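Local structure of glyoxylate-induced Protein (Pseudomonas aeruginosa, 1SQ4) at residues D190-I195 / K264-H269; E100-L105 / R129-Q134; A223-N228 / C246-Y251; I33-M38 / E233-D238; M54-R59 / S69-E74. The protein has no established function but has a double beta-barrel cupin fold and may act as a ureidoglycine aminohydrolase. All coordinates share one frame; numbering follows the deposited sequence.

Contact 1 of 5, residues D190-I195 / K264-H269; sequences DMHVNI and KDVNRH
Val266 lays one methyl over the face of the His192 imidazole, where two antiparallel strands of the second cupin barrel, 191-198 and 258-265, part company. CG2 stands 3.7 Å from the His192 ring centroid and 12° off the ring normal, a CH-pi contact. It reaches that spot because chi1 of Val266 (-67°) puts CG2 between the backbone N and the carbonyl carbon. Lys264 comes to the same ring from its edge: its extended chain brings CE near the ring plane, and NZ donates to a water, at 2.7 Å, that also bonds His192 ND1. The backbones are joined by His192 N to Lys264 O (2.9 Å) and Lys264 N to His192 O. On the other face of the sheet the selenomethionine Met191 and Asp265 stand side by side but turn their ends elsewhere, Asp265 to a salt bridge with Arg271. Beyond the paired residues, Asp190 sets its CB against a face of the Arg268 guanidinium, 3.6 Å from NH2, its OD2 held by Lys143 and Gln146. Arg268 is held by Met187 O and Gln146 O, and curls back so that its NE (2.7 Å) and NH1 (3.1 Å) both donate to Asn267 O from the same face of that carbonyl.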
# COMPACT_ATOMS: atom_id res chain seq x y z
N ASP A 190 23.34 -9.54 32.15
CA ASP A 190 22.88 -9.98 30.85
C ASP A 190 21.87 -8.99 30.28
O ASP A 190 21.18 -9.27 29.30
CB ASP A 190 22.30 -11.39 30.95
CG ASP A 190 20.98 -11.46 31.71
OD1 ASP A 190 20.69 -10.55 32.51
OD2 ASP A 190 20.25 -12.45 31.52
N MSE A 191 21.81 -7.81 30.88
CA MSE A 191 20.89 -6.79 30.41
C MSE A 191 21.34 -5.42 30.88
O MSE A 191 21.91 -5.27 31.97
CB MSE A 191 19.48 -7.03 30.95
CG MSE A 191 19.32 -6.67 32.41
SE MSE A 191 17.46 -6.44 32.87
CE MSE A 191 17.61 -6.30 34.80
N HIS A 192 21.08 -4.41 30.07
CA HIS A 192 21.44 -3.06 30.42
C HIS A 192 20.17 -2.22 30.32
O HIS A 192 19.34 -2.41 29.43
CB HIS A 192 22.49 -2.51 29.45
CG HIS A 192 23.84 -3.14 29.58
ND1 HIS A 192 24.77 -3.10 28.56
CD2 HIS A 192 24.45 -3.78 30.61
CE1 HIS A 192 25.88 -3.68 28.95
NE2 HIS A 192 25.72 -4.10 30.19
N VAL A 193 20.03 -1.29 31.26
CA VAL A 193 18.91 -0.36 31.28
C VAL A 193 19.61 0.98 31.46
O VAL A 193 20.01 1.32 32.58
CB VAL A 193 17.96 -0.63 32.48
CG1 VAL A 193 16.77 0.30 32.42
CG2 VAL A 193 17.48 -2.06 32.46
N ASN A 194 19.80 1.71 30.37
CA ASN A 194 20.47 3.02 30.43
C ASN A 194 19.50 4.12 30.02
O ASN A 194 18.32 3.87 29.79
CB ASN A 194 21.67 3.07 29.49
CG ASN A 194 22.51 1.81 29.53
OD1 ASN A 194 22.99 1.40 30.60
ND2 ASN A 194 22.72 1.20 28.37
N ILE A 195 20.02 5.34 29.93
CA ILE A 195 19.23 6.48 29.50
C ILE A 195 20.03 7.17 28.41
O ILE A 195 21.18 7.56 28.63
CB ILE A 195 18.98 7.47 30.63
CG1 ILE A 195 18.36 6.76 31.82
CG2 ILE A 195 18.04 8.59 30.13
CD1 ILE A 195 18.08 7.68 32.98
N LYS A 264 17.83 -3.43 27.04
CA LYS A 264 18.21 -4.46 26.08
C LYS A 264 18.95 -5.60 26.77
O LYS A 264 19.50 -5.42 27.86
CB LYS A 264 19.13 -3.87 25.00
CG LYS A 264 20.21 -2.98 25.60
CD LYS A 264 21.26 -2.56 24.60
CE LYS A 264 22.29 -1.69 25.29
NZ LYS A 264 23.46 -1.42 24.43
N ASP A 265 18.97 -6.76 26.12
CA ASP A 265 19.65 -7.94 26.64
C ASP A 265 20.99 -8.07 25.92
O ASP A 265 21.05 -7.89 24.70
CB ASP A 265 18.79 -9.20 26.43
CG ASP A 265 18.37 -9.38 24.98
OD1 ASP A 265 17.61 -8.54 24.46
OD2 ASP A 265 18.80 -10.39 24.36
N VAL A 266 22.04 -8.38 26.67
CA VAL A 266 23.39 -8.48 26.12
C VAL A 266 24.31 -9.48 26.81
O VAL A 266 23.92 -10.18 27.74
CB VAL A 266 24.07 -7.11 26.20
CG1 VAL A 266 23.38 -6.12 25.26
CG2 VAL A 266 24.02 -6.60 27.63
N ASN A 267 25.56 -9.51 26.35
CA ASN A 267 26.60 -10.38 26.89
C ASN A 267 26.22 -11.85 26.97
O ASN A 267 26.69 -12.56 27.86
CB ASN A 267 27.02 -9.90 28.27
CG ASN A 267 27.42 -8.46 28.27
OD1 ASN A 267 27.82 -7.92 27.25
ND2 ASN A 267 27.31 -7.81 29.41
N ARG A 268 25.39 -12.31 26.05
CA ARG A 268 25.00 -13.71 26.07
C ARG A 268 24.84 -14.25 24.65
O ARG A 268 24.78 -13.48 23.70
CB ARG A 268 23.70 -13.85 26.85
CG ARG A 268 23.67 -15.07 27.74
CD ARG A 268 23.84 -14.75 29.24
NE ARG A 268 25.01 -13.93 29.53
CZ ARG A 268 25.39 -13.56 30.75
NH1 ARG A 268 26.46 -12.79 30.90
NH2 ARG A 268 24.72 -13.95 31.83
N HIS A 269 24.82 -15.57 24.50
CA HIS A 269 24.67 -16.17 23.18
C HIS A 269 23.24 -15.95 22.72
O HIS A 269 22.35 -15.71 23.54
CB HIS A 269 24.91 -17.69 23.22
CG HIS A 269 26.32 -18.10 22.92
ND1 HIS A 269 26.96 -17.78 21.74
CD2 HIS A 269 27.21 -18.82 23.64
CE1 HIS A 269 28.18 -18.28 21.75
NE2 HIS A 269 28.35 -18.91 22.90
O HOH W 1 25.55 -1.18 26.13

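Contact 2 of 5, residues E100-L105 / R129-Q134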
# COMPACT_ATOMS: atom_id res chain seq x y z
N GLU A 100 8.66 9.41 46.25
CA GLU A 100 9.75 8.74 46.94
C GLU A 100 9.36 7.30 47.25
O GLU A 100 8.32 7.04 47.85
CB GLU A 100 10.08 9.47 48.24
CG GLU A 100 11.18 8.83 49.06
CD GLU A 100 11.16 9.30 50.51
OE1 GLU A 100 10.93 10.52 50.73
OE2 GLU A 100 11.37 8.46 51.42
N LEU A 101 10.22 6.36 46.84
CA LEU A 101 9.97 4.95 47.08
C LEU A 101 10.94 4.45 48.13
O LEU A 101 12.09 4.90 48.20
CB LEU A 101 10.15 4.16 45.78
CG LEU A 101 9.73 2.68 45.72
CD1 LEU A 101 8.27 2.54 46.10
CD2 LEU A 101 9.95 2.13 44.32
N SER A 102 10.47 3.52 48.95
CA SER A 102 11.30 2.94 49.99
C SER A 102 11.56 1.49 49.60
O SER A 102 10.64 0.67 49.58
CB SER A 102 10.57 3.01 51.33
OG SER A 102 11.34 2.47 52.38
N LEU A 103 12.82 1.18 49.28
CA LEU A 103 13.21 -0.17 48.88
C LEU A 103 14.11 -0.84 49.91
O LEU A 103 15.11 -0.26 50.35
CB LEU A 103 13.97 -0.13 47.54
CG LEU A 103 14.63 -1.44 47.09
CD1 LEU A 103 13.57 -2.46 46.77
CD2 LEU A 103 15.51 -1.20 45.89
N THR A 104 13.75 -2.06 50.28
CA THR A 104 14.55 -2.82 51.22
C THR A 104 15.18 -3.91 50.36
O THR A 104 14.52 -4.89 50.00
CB THR A 104 13.68 -3.42 52.33
OG1 THR A 104 13.07 -2.36 53.07
CG2 THR A 104 14.52 -4.25 53.27
N LEU A 105 16.44 -3.73 50.02
CA LEU A 105 17.13 -4.68 49.18
C LEU A 105 18.39 -5.19 49.85
O LEU A 105 19.24 -4.41 50.27
CB LEU A 105 17.48 -4.02 47.84
CG LEU A 105 18.13 -4.92 46.79
CD1 LEU A 105 17.16 -6.01 46.42
CD2 LEU A 105 18.51 -4.11 45.56
N ARG A 129 7.88 -0.01 49.54
CA ARG A 129 6.79 0.59 50.27
C ARG A 129 6.81 2.10 50.06
O ARG A 129 7.87 2.70 49.86
CB ARG A 129 6.92 0.22 51.75
CG ARG A 129 5.82 0.75 52.66
CD ARG A 129 4.46 0.16 52.32
NE ARG A 129 4.40 -1.29 52.53
CZ ARG A 129 3.35 -2.04 52.20
NH1 ARG A 129 3.38 -3.34 52.42
NH2 ARG A 129 2.29 -1.49 51.64
N ASN A 130 5.62 2.70 50.08
CA ASN A 130 5.50 4.15 49.93
C ASN A 130 5.21 4.71 51.32
O ASN A 130 4.05 4.72 51.77
CB ASN A 130 4.36 4.51 48.97
CG ASN A 130 4.21 6.01 48.79
OD1 ASN A 130 3.30 6.48 48.09
ND2 ASN A 130 5.10 6.78 49.41
N THR A 131 6.27 5.17 51.99
CA THR A 131 6.15 5.72 53.35
C THR A 131 5.79 7.19 53.39
O THR A 131 5.74 7.76 54.47
CB THR A 131 7.45 5.54 54.18
OG1 THR A 131 8.52 6.25 53.56
CG2 THR A 131 7.83 4.08 54.31
N THR A 132 5.55 7.82 52.24
CA THR A 132 5.20 9.24 52.23
C THR A 132 3.69 9.45 52.15
O THR A 132 2.93 8.49 52.04
CB THR A 132 5.83 10.01 51.04
OG1 THR A 132 5.06 9.77 49.86
CG2 THR A 132 7.27 9.58 50.81
N GLY A 133 3.27 10.71 52.20
CA GLY A 133 1.86 11.03 52.12
C GLY A 133 1.46 11.33 50.69
O GLY A 133 0.30 11.61 50.40
N GLN A 134 2.44 11.28 49.79
CA GLN A 134 2.20 11.54 48.38
C GLN A 134 2.40 10.27 47.54
O GLN A 134 3.18 9.39 47.92
CB GLN A 134 3.14 12.63 47.88
CG GLN A 134 2.42 13.85 47.38
CD GLN A 134 1.77 14.61 48.51
OE1 GLN A 134 0.79 15.34 48.30
NE2 GLN A 134 2.32 14.46 49.72
O HOH W 2 6.00 9.92 47.20
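Two first torsions bring Glu100 and Thr132 together. Glu100 has CG trans to its amide nitrogen (chi1 179°) and an extended chain beyond, whereas Thr132, at chi1 79°, folds OG1 in over its own backbone and leaves CG2 beside the backbone N, facing the glutamate. That methyl is the point of touch: Thr132 CG2 is 3.8 Å from Glu100 CB and equally far from Glu100 OE1, so one methyl, coming obliquely, touches both the stem and the carboxylate end of the acid. The hydroxyl of Thr132 is used differently. It accepts from Gln134 N at 3.0 Å, forming an ST turn late in the loop, shortly before strand 136-144, and it also meets a water, 2.8 Å from OG1, to which Glu100 N donates. The water thus ties the start of one segment to the turn of the other. This loop leads out of strand 126-129, which pairs with strand 101-105 in the smaller four-stranded sheet of the first cupin barrel. The pairing is antiparallel: Ser102 N donates to Arg129 O (2.9 Å) and Arg129 N to Ser102 O (2.8 Å). Next to this pair, Leu101 turns CD1 to 3.8 Å from Arg129 O while packing against Met112 and Phe138, and the Thr131 CG2 methyl lies beside Ser102 CB. Arg129 starts on the same face of the sheet as Ser102, but its bent chain leads the guanidinium away from strand 101-105, to a salt bridge with Asp50 and a hydrogen bond to the carbonyl of Asn78.

Contact 3 of 5, residues A223-N228 / C246-Y251; sequences AVYRLN and CPQACY
Tyr225 and Cys250 form the apolar centre of this antiparallel strand pair, part of the smaller four-stranded sheet of the second cupin barrel. Cys250 SG lies 3.8 Å from Tyr225 CD1 and approaches the ring obliquely, a sulfur-aromatic contact, while Cys250 CB rests beside the same flank of the ring. The Ala249 carbonyl oxygen lies over one face of that ring, offset toward the rim. Tyr225 meets Met240 and Leu216 of the facing sheet, so this side of the strands looks into the barrel. On the other side Val224 CB meets Tyr251 CB at 3.9 Å, and Ala249 CB packs against the aliphatic start of Arg226; Trp231 covers Val224, Arg226 and Tyr251. Val224 also packs on Tyr251 of the third subunit, and Tyr251 on Val224 of that subunit. Toward its polar end, Tyr225, its ring swung away from the backbone N by chi1 of -150°, reaches along the neighbouring strand, and its OH donates to Gln248 OE1 at 3.0 Å. That oxygen sits at the edge of the Tyr225 ring, near its plane, although the amide itself is turned 52° from it. The phenol oxygen also hydrogen-bonds Tyr260 OH, its strongest polar partner. At the far end Asn228 lies alongside Pro247, its CB 3.7 Å from Cys246 SG, and the strand pair closes with Asn228 N donating to Pro247 O, 3.0 Å, at 168°.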
# COMPACT_ATOMS: atom_id res chain seq x y z
N ALA A 223 10.98 15.16 20.05
CA ALA A 223 11.90 15.09 18.93
C ALA A 223 11.25 14.39 17.75
O ALA A 223 10.17 13.82 17.87
CB ALA A 223 13.17 14.35 19.34
N VAL A 224 11.90 14.48 16.60
CA VAL A 224 11.41 13.83 15.41
C VAL A 224 12.36 12.66 15.26
O VAL A 224 13.53 12.85 14.92
CB VAL A 224 11.49 14.74 14.17
CG1 VAL A 224 10.94 14.01 12.94
CG2 VAL A 224 10.69 16.01 14.42
N TYR A 225 11.87 11.47 15.54
CA TYR A 225 12.69 10.27 15.48
C TYR A 225 12.38 9.55 14.19
O TYR A 225 11.24 9.53 13.73
CB TYR A 225 12.35 9.35 16.65
CG TYR A 225 13.49 8.48 17.15
CD1 TYR A 225 14.47 9.01 17.99
CD2 TYR A 225 13.56 7.13 16.83
CE1 TYR A 225 15.47 8.21 18.52
CE2 TYR A 225 14.57 6.31 17.34
CZ TYR A 225 15.52 6.87 18.19
OH TYR A 225 16.50 6.08 18.72
N ARG A 226 13.40 8.94 13.63
CA ARG A 226 13.25 8.20 12.39
C ARG A 226 13.32 6.71 12.68
O ARG A 226 14.37 6.20 13.08
CB ARG A 226 14.36 8.63 11.44
CG ARG A 226 14.46 7.86 10.15
CD ARG A 226 13.33 8.21 9.24
NE ARG A 226 13.52 7.70 7.88
CZ ARG A 226 14.43 8.15 7.02
NH1 ARG A 226 15.25 9.13 7.36
NH2 ARG A 226 14.51 7.61 5.81
N LEU A 227 12.21 6.00 12.52
CA LEU A 227 12.20 4.55 12.74
C LEU A 227 12.02 3.90 11.37
O LEU A 227 10.94 3.95 10.79
CB LEU A 227 11.04 4.15 13.65
CG LEU A 227 11.06 4.77 15.06
CD1 LEU A 227 9.67 4.77 15.66
CD2 LEU A 227 12.04 4.02 15.94
N ASN A 228 13.09 3.32 10.85
CA ASN A 228 13.05 2.66 9.56
C ASN A 228 12.31 3.43 8.45
O ASN A 228 11.16 3.14 8.16
CB ASN A 228 12.40 1.28 9.72
CG ASN A 228 12.25 0.54 8.40
OD1 ASN A 228 13.20 0.45 7.62
ND2 ASN A 228 11.07 0.01 8.15
N CYS A 246 16.42 -2.45 12.85
CA CYS A 246 15.57 -1.32 12.50
C CYS A 246 16.39 -0.02 12.55
O CYS A 246 16.91 0.34 13.60
CB CYS A 246 14.40 -1.22 13.47
SG CYS A 246 13.29 0.16 13.11
N PRO A 247 16.52 0.69 11.42
CA PRO A 247 17.29 1.93 11.43
C PRO A 247 16.75 2.96 12.43
O PRO A 247 15.53 3.06 12.63
CB PRO A 247 17.19 2.41 9.98
CG PRO A 247 17.04 1.13 9.22
CD PRO A 247 16.06 0.37 10.06
N GLN A 248 17.64 3.72 13.05
CA GLN A 248 17.26 4.73 14.02
C GLN A 248 17.99 6.04 13.82
O GLN A 248 19.22 6.11 13.93
CB GLN A 248 17.55 4.24 15.43
CG GLN A 248 17.05 2.85 15.74
CD GLN A 248 17.32 2.49 17.18
OE1 GLN A 248 16.88 3.19 18.09
NE2 GLN A 248 18.04 1.40 17.41
N ALA A 249 17.24 7.09 13.53
CA ALA A 249 17.82 8.42 13.33
C ALA A 249 17.05 9.35 14.23
O ALA A 249 15.84 9.20 14.42
CB ALA A 249 17.68 8.84 11.89
N CYS A 250 17.73 10.34 14.77
CA CYS A 250 17.05 11.25 15.65
C CYS A 250 17.22 12.70 15.26
O CYS A 250 18.25 13.09 14.73
CB CYS A 250 17.54 11.03 17.08
SG CYS A 250 16.68 12.07 18.26
N TYR A 251 16.19 13.49 15.52
CA TYR A 251 16.23 14.90 15.19
C TYR A 251 15.70 15.66 16.40
O TYR A 251 14.57 16.14 16.38
CB TYR A 251 15.35 15.18 13.97
CG TYR A 251 15.84 16.28 13.05
CD1 TYR A 251 16.60 15.99 11.91
CD2 TYR A 251 15.54 17.61 13.33
CE1 TYR A 251 17.05 17.01 11.06
CE2 TYR A 251 15.99 18.64 12.49
CZ TYR A 251 16.74 18.34 11.36
OH TYR A 251 17.20 19.38 10.56

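Contact 4 of 5, residues I33-M38 / E233-D238; sequences IPKGVM and EVEAGD
Lys35 rests on the turn formed by Glu235 to Asp238. CB lies 3.6 Å from the carbonyl oxygen of Gly237, beside a residue whose lack of a side chain leaves space for it. Chi1 of 56° tucks CG of Lys35 inward, where it passes Asp238 OD1 at 3.7 Å. CD then lies over the turn near Ala236 O and Glu235 OE1. The chain bends at its last two torsions, and NZ forms a salt bridge to Glu235 OE1 at 3.4 Å, its hydrogen bond weak, the two side chains crossing at about a right angle. Here the loop after strand 30-33 meets the type II beta turn leaving strand 230-235 of the second cupin barrel, closed by Asp238 N to Glu235 O, with Gly237 at its third position (phi 109°). The Asp238 carboxylate links the turn to the loop: OD1 takes the backbone N of Lys35 at 2.9 Å, while OD2 accepts from Glu235 N at 3.0 Å within the turn, from above the carboxylate plane, and forms a salt bridge with Arg23. Next to Lys35, Pro34 CA lies against Asp238 OD1, and Ile33 O draws a CA-H...O contact from Asp238 CA, 3.5 Å away.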
# COMPACT_ATOMS: atom_id res chain seq x y z
N ILE A 33 3.95 3.68 20.71
CA ILE A 33 2.80 3.73 21.61
C ILE A 33 2.77 5.06 22.37
O ILE A 33 3.63 5.33 23.22
CB ILE A 33 2.86 2.61 22.64
CG1 ILE A 33 3.21 1.30 21.95
CG2 ILE A 33 1.50 2.48 23.34
CD1 ILE A 33 3.49 0.23 22.95
N PRO A 34 1.78 5.91 22.06
CA PRO A 34 1.60 7.23 22.67
C PRO A 34 1.28 7.16 24.15
O PRO A 34 0.75 6.16 24.64
CB PRO A 34 0.42 7.81 21.90
CG PRO A 34 0.56 7.20 20.58
CD PRO A 34 0.87 5.76 20.92
N LYS A 35 1.58 8.24 24.85
CA LYS A 35 1.30 8.30 26.27
C LYS A 35 -0.20 8.25 26.56
O LYS A 35 -0.60 7.86 27.64
CB LYS A 35 1.92 9.57 26.87
CG LYS A 35 1.47 10.85 26.21
CD LYS A 35 2.39 11.97 26.62
CE LYS A 35 1.64 12.99 27.42
NZ LYS A 35 0.62 13.60 26.54
N GLY A 36 -1.02 8.64 25.58
CA GLY A 36 -2.46 8.65 25.76
C GLY A 36 -3.12 7.30 25.98
O GLY A 36 -4.33 7.21 26.17
N VAL A 37 -2.33 6.25 25.95
CA VAL A 37 -2.87 4.93 26.15
C VAL A 37 -3.09 4.67 27.64
O VAL A 37 -4.07 4.03 28.05
CB VAL A 37 -1.91 3.89 25.59
CG1 VAL A 37 -2.54 2.52 25.62
CG2 VAL A 37 -1.52 4.28 24.19
N MSE A 38 -2.15 5.17 28.44
CA MSE A 38 -2.17 5.01 29.89
C MSE A 38 -3.41 5.62 30.53
O MSE A 38 -3.34 6.69 31.12
CB MSE A 38 -0.95 5.70 30.51
CG MSE A 38 0.30 5.64 29.68
SE MSE A 38 1.51 4.33 30.35
CE MSE A 38 1.01 2.89 29.13
N GLU A 233 7.02 12.06 15.31
CA GLU A 233 7.23 12.94 16.44
C GLU A 233 6.96 12.13 17.69
O GLU A 233 5.99 11.38 17.76
CB GLU A 233 6.28 14.13 16.39
CG GLU A 233 6.73 15.26 15.49
CD GLU A 233 5.86 16.49 15.62
OE1 GLU A 233 4.69 16.45 15.17
OE2 GLU A 233 6.34 17.50 16.19
N VAL A 234 7.84 12.28 18.69
CA VAL A 234 7.67 11.58 19.95
C VAL A 234 7.94 12.55 21.09
O VAL A 234 8.73 13.47 20.94
CB VAL A 234 8.63 10.39 20.07
CG1 VAL A 234 8.32 9.35 18.99
CG2 VAL A 234 10.07 10.87 19.96
N GLU A 235 7.28 12.34 22.22
CA GLU A 235 7.47 13.21 23.38
C GLU A 235 7.52 12.37 24.65
O GLU A 235 7.32 11.16 24.60
CB GLU A 235 6.32 14.21 23.48
CG GLU A 235 4.96 13.54 23.59
CD GLU A 235 3.83 14.52 23.77
OE1 GLU A 235 2.67 14.05 23.89
OE2 GLU A 235 4.08 15.75 23.79
N ALA A 236 7.77 13.02 25.79
CA ALA A 236 7.85 12.30 27.06
C ALA A 236 6.60 11.48 27.33
O ALA A 236 5.49 11.99 27.30
CB ALA A 236 8.08 13.27 28.20
N GLY A 237 6.80 10.19 27.60
CA GLY A 237 5.67 9.32 27.86
C GLY A 237 5.42 8.34 26.73
O GLY A 237 4.75 7.32 26.90
N ASP A 238 5.96 8.65 25.55
CA ASP A 238 5.78 7.76 24.42
C ASP A 238 6.78 6.63 24.51
O ASP A 238 7.87 6.80 25.05
CB ASP A 238 5.95 8.52 23.10
CG ASP A 238 4.88 9.58 22.88
OD1 ASP A 238 3.88 9.59 23.63
OD2 ASP A 238 5.03 10.40 21.94

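Contact 5 of 5, residues M54-R59 / S69-E74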
# COMPACT_ATOMS: atom_id res chain seq x y z
N MSE A 54 -0.91 -0.22 38.00
CA MSE A 54 0.20 -0.11 37.07
C MSE A 54 -0.23 -0.19 35.61
O MSE A 54 -1.25 -0.79 35.27
CB MSE A 54 1.24 -1.20 37.33
CG MSE A 54 0.73 -2.62 37.08
SE MSE A 54 2.00 -4.04 37.51
CE MSE A 54 1.72 -5.22 35.99
N TRP A 55 0.59 0.40 34.76
CA TRP A 55 0.35 0.39 33.34
C TRP A 55 1.32 -0.60 32.75
O TRP A 55 2.52 -0.47 32.97
CB TRP A 55 0.57 1.79 32.79
CG TRP A 55 -0.64 2.61 33.01
CD1 TRP A 55 -1.80 2.55 32.30
CD2 TRP A 55 -0.85 3.57 34.05
NE1 TRP A 55 -2.73 3.41 32.84
CE2 TRP A 55 -2.17 4.05 33.91
CE3 TRP A 55 -0.06 4.07 35.09
CZ2 TRP A 55 -2.72 5.01 34.78
CZ3 TRP A 55 -0.61 5.02 35.95
CH2 TRP A 55 -1.93 5.48 35.78
N VAL A 56 0.80 -1.60 32.05
CA VAL A 56 1.66 -2.62 31.45
C VAL A 56 2.10 -2.21 30.06
O VAL A 56 1.38 -1.54 29.33
CB VAL A 56 0.95 -4.01 31.36
CG1 VAL A 56 1.93 -5.05 30.85
CG2 VAL A 56 0.41 -4.44 32.71
N ILE A 57 3.31 -2.62 29.70
CA ILE A 57 3.87 -2.32 28.39
C ILE A 57 4.79 -3.46 28.02
O ILE A 57 5.99 -3.43 28.29
CB ILE A 57 4.64 -0.98 28.40
CG1 ILE A 57 5.55 -0.87 27.18
CG2 ILE A 57 5.51 -0.90 29.63
CD1 ILE A 57 4.82 -0.99 25.88
N ALA A 58 4.21 -4.49 27.42
CA ALA A 58 4.96 -5.67 26.99
C ALA A 58 4.37 -6.13 25.66
O ALA A 58 3.30 -5.67 25.27
CB ALA A 58 4.82 -6.76 28.04
N ARG A 59 5.05 -7.03 24.97
CA ARG A 59 4.59 -7.54 23.68
C ARG A 59 4.06 -6.44 22.74
O ARG A 59 2.95 -6.56 22.20
CB ARG A 59 3.49 -8.60 23.88
CG ARG A 59 3.93 -9.77 24.72
CD ARG A 59 3.02 -10.97 24.50
NE ARG A 59 1.70 -10.84 25.13
CZ ARG A 59 1.51 -10.77 26.45
NH1 ARG A 59 2.54 -10.82 27.28
NH2 ARG A 59 0.28 -10.65 26.92
N SER A 69 9.66 -7.23 30.22
CA SER A 69 8.35 -6.84 30.69
C SER A 69 8.61 -5.52 31.41
O SER A 69 9.58 -5.37 32.16
CB SER A 69 7.79 -7.91 31.63
OG SER A 69 7.80 -7.50 32.98
N GLN A 70 7.76 -4.54 31.16
CA GLN A 70 7.91 -3.23 31.77
C GLN A 70 6.59 -2.81 32.38
O GLN A 70 5.54 -2.97 31.77
CB GLN A 70 8.36 -2.23 30.72
CG GLN A 70 8.36 -0.79 31.17
CD GLN A 70 8.76 0.17 30.05
OE1 GLN A 70 8.67 -0.16 28.86
NE2 GLN A 70 9.18 1.38 30.42
N TYR A 71 6.63 -2.28 33.60
CA TYR A 71 5.40 -1.81 34.22
C TYR A 71 5.65 -0.40 34.75
O TYR A 71 6.79 -0.03 35.04
CB TYR A 71 4.99 -2.67 35.42
CG TYR A 71 5.04 -4.17 35.25
CD1 TYR A 71 4.69 -4.77 34.04
CD2 TYR A 71 5.33 -4.98 36.33
CE1 TYR A 71 4.62 -6.16 33.93
CE2 TYR A 71 5.26 -6.37 36.23
CZ TYR A 71 4.90 -6.94 35.03
OH TYR A 71 4.77 -8.31 34.93
N ILE A 72 4.60 0.39 34.87
CA ILE A 72 4.73 1.73 35.41
C ILE A 72 3.77 1.72 36.59
O ILE A 72 2.55 1.88 36.44
CB ILE A 72 4.38 2.84 34.38
CG1 ILE A 72 5.39 2.83 33.24
CG2 ILE A 72 4.45 4.21 35.03
CD1 ILE A 72 5.16 3.91 32.17
N VAL A 73 4.35 1.49 37.77
CA VAL A 73 3.60 1.37 39.01
C VAL A 73 3.33 2.64 39.79
O VAL A 73 4.22 3.45 40.01
CB VAL A 73 4.28 0.37 39.93
CG1 VAL A 73 3.50 0.22 41.21
CG2 VAL A 73 4.40 -0.96 39.22
N GLU A 74 2.09 2.79 40.22
CA GLU A 74 1.68 3.94 40.99
C GLU A 74 1.26 3.44 42.37
O GLU A 74 0.29 2.68 42.51
CB GLU A 74 0.51 4.64 40.30
CG GLU A 74 -0.18 5.73 41.11
CD GLU A 74 -1.43 6.29 40.43
OE1 GLU A 74 -2.26 6.89 41.13
OE2 GLU A 74 -1.58 6.16 39.21
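Met54 and Tyr71 make one close-packed part of this contact. The selenomethionine runs alongside the tyrosine, and a bend at its last torsion (chi3 of Met54 -138°) swings CE over the centre of the Tyr71 ring, 3.4 Å from the centroid and 4° off the normal. The selenium atom lies more obliquely, at 4.1 Å from the same centroid, so the residue gives a CH-pi and a Met-aromatic contact together. Its CB also touches Val73 CG2 at 3.7 Å. The tyrosine has further partners: its ring meets that of Trp140 edge-to-face, and its OH bonds His269 and the backbone N of Met270 in the fourth subunit. On the other face of the sheet, Ile57 and Gln70 make the second close-packed part, lying side by side with the CG2 methyl of Ile57 against the aliphatic stem of the glutamine. The amide of Gln70 is held from outside, by Tyr263 OH at OE1 and by His139 at NE2. On that face too, Glu74 OE2 comes obliquely to Trp55 CH2 at 3.5 Å while it pairs with Arg53. The looser side, which does not open to solvent, has Val56 CG1 4.2 Å from Tyr71 CD1 and Ala58 CB 4.4 Å from Ser69 CA. The backbones are joined by Trp55 N to Ile72 O and Ile72 N to Trp55 O. The whole is an antiparallel beta hairpin, with strand 52-57 at the edge, within this chain, of the larger sheet of the first cupin barrel.

In the fold
Contacts 2 and 5 belong to the first cupin barrel and contacts 1 and 3 to the second, and contacts 2 and 3 lie on opposite sides of the chain's centre, about 37 Å apart between centres. Contact 4 ties the two halves along the chain: residues 33-38 meet 233-238, so the loop it closes encloses contacts 5 and 2 and crosses both 3 and 1. It touches contact 3 through neighbouring strands 222-227 and 230-235, and contact 5 through Ile33 on Ile57 and Met38 on Trp55, its centre lying about 14 Å from that of contact 5. Contact 3 in turn is nested within contact 1. Residues 33-38 thus pack on the second barrel, consistent with their helping to hold the cupin units together.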